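PDB 6XI3: large adhesion protein (Lap) involved in biofilm formation from Marinobacter hydrocarbonoclasticus, which probably anchors cells in biofilms, its calcium-bound tandem Ig-like beta-sandwich domains extending the adhesin toward its target. Local coordinates for residues S394-G397 with N401-T404. Numbering follows the deposited sequence.
Sequences SAQG and NALT
Ala395 and Leu403 form the antiparallel hydrogen-bonded pair that ties strand 387-396 to strand 402-411 where their hairpin turns. Ala395 N gives its hydrogen to Leu403 O at 2.9 Å, and Leu403 N returns one to Ala395 O at 2.8 Å. A third bond, Gly397 N to Asn401 O at 3.0 Å with 161° at the hydrogen, carries the ladder past the last strand residues into the turn. Two CA-H...O contacts add to it, Ser394 CA to Leu403 O and Gln396 CA to Asn401 O, both at 3.3 Å, so the carbonyls of Leu403 and Asn401 each take one N-H and one weaker C-H donor. Asn401 N, buried by the contact, has no partner in the model.

The side-chain contacts divide between the two faces of the sheet. On the face of Ser394, Gln396, Ala402 and Thr404, the Ser394 hydroxyl OG lies 3.3 Å from the methyl CG2 of Thr404. The threonine torsion (chi1 66°) sets that methyl beside its own backbone N, where it meets the serine. Gln396 is bent at chi2 (-68°), which folds its amide back over the neighbouring strand; NE2 comes 3.6 Å from Ala402 CB, a van der Waals contact. On the other face Leu403 reaches along the hairpin, its CD1 resting 3.6 Å from Gly397 CA. Both Ala395 and Leu403 also pack on Leu321 of strand 320-329, joining this face to the interior of the sandwich.

Strand 402-411 is outermost in its four-strand sheet, and Ser394 continues the backbone pairing inward to Asn351. The Asn401 side chain lies about 7 Å from a bound calcium ion. The chemistry implies a hairpin end held chiefly by main-chain bonds, apolar toward the sandwich and mixed in polarity on its outer face.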
loop_
_atom_site.group_PDB
_atom_site.type_symbol
_atom_site.label_atom_id
_atom_site.label_comp_id
_atom_site.label_asym_id
_atom_site.label_seq_id
_atom_site.Cartn_x
_atom_site.Cartn_y
_atom_site.Cartn_z
ATOM N N SER A 394 -32.651 -3.762 46.495
ATOM C CA SER A 394 -31.683 -4.303 45.510
ATOM C C SER A 394 -31.800 -3.598 44.156
ATOM O O SER A 394 -32.923 -3.296 43.694
ATOM C CB SER A 394 -31.858 -5.767 45.330
ATOM O OG SER A 394 -30.683 -6.288 44.718
ATOM N N ALA A 395 -30.660 -3.369 43.518
ATOM C CA ALA A 395 -30.607 -2.839 42.148
ATOM C C ALA A 395 -29.343 -3.363 41.463
ATOM O O ALA A 395 -28.370 -3.684 42.166
ATOM C CB ALA A 395 -30.672 -1.330 42.155
ATOM N N GLN A 396 -29.365 -3.410 40.130
ATOM C CA GLN A 396 -28.218 -3.849 39.286
ATOM C C GLN A 396 -27.338 -2.641 38.924
ATOM O O GLN A 396 -27.837 -1.664 38.301
ATOM C CB GLN A 396 -28.767 -4.590 38.069
ATOM C CG GLN A 396 -29.570 -5.832 38.453
ATOM C CD GLN A 396 -28.685 -6.907 39.040
ATOM O OE1 GLN A 396 -27.706 -7.326 38.421
ATOM N NE2 GLN A 396 -29.016 -7.345 40.247
ATOM N N GLY A 397 -26.080 -2.683 39.354
ATOM C CA GLY A 397 -25.051 -1.699 38.988
ATOM C C GLY A 397 -24.596 -1.909 37.549
ATOM O O GLY A 397 -24.896 -2.964 36.954
ATOM N N ASN A 401 -23.379 -6.065 39.187
ATOM C CA ASN A 401 -23.509 -6.531 40.595
ATOM C C ASN A 401 -24.938 -6.281 41.101
ATOM O O ASN A 401 -25.558 -5.280 40.688
ATOM C CB ASN A 401 -22.412 -5.903 41.458
ATOM C CG ASN A 401 -21.067 -6.488 41.082
ATOM O OD1 ASN A 401 -20.840 -7.675 41.301
ATOM N ND2 ASN A 401 -20.240 -5.723 40.386
ATOM N N ALA A 402 -25.464 -7.206 41.903
ATOM C CA ALA A 402 -26.651 -6.988 42.768
ATOM C C ALA A 402 -26.225 -6.125 43.959
ATOM O O ALA A 402 -25.483 -6.601 44.819
ATOM C CB ALA A 402 -27.243 -8.301 43.224
ATOM N N LEU A 403 -26.586 -4.855 43.943
ATOM C CA LEU A 403 -26.218 -3.898 45.015
ATOM C C LEU A 403 -27.380 -3.848 45.992
ATOM O O LEU A 403 -28.498 -3.588 45.501
ATOM C CB LEU A 403 -25.983 -2.535 44.395
ATOM C CG LEU A 403 -24.964 -2.550 43.269
ATOM C CD1 LEU A 403 -25.017 -1.210 42.561
ATOM C CD2 LEU A 403 -23.566 -2.879 43.822
ATOM N N THR A 404 -27.123 -4.150 47.268
ATOM C CA THR A 404 -28.181 -4.326 48.297
ATOM C C THR A 404 -27.844 -3.553 49.565
ATOM O O THR A 404 -26.677 -3.132 49.774
ATOM C CB THR A 404 -28.460 -5.786 48.658
ATOM O OG1 THR A 404 -27.299 -6.306 49.298
ATOM C CG2 THR A 404 -28.830 -6.637 47.471
#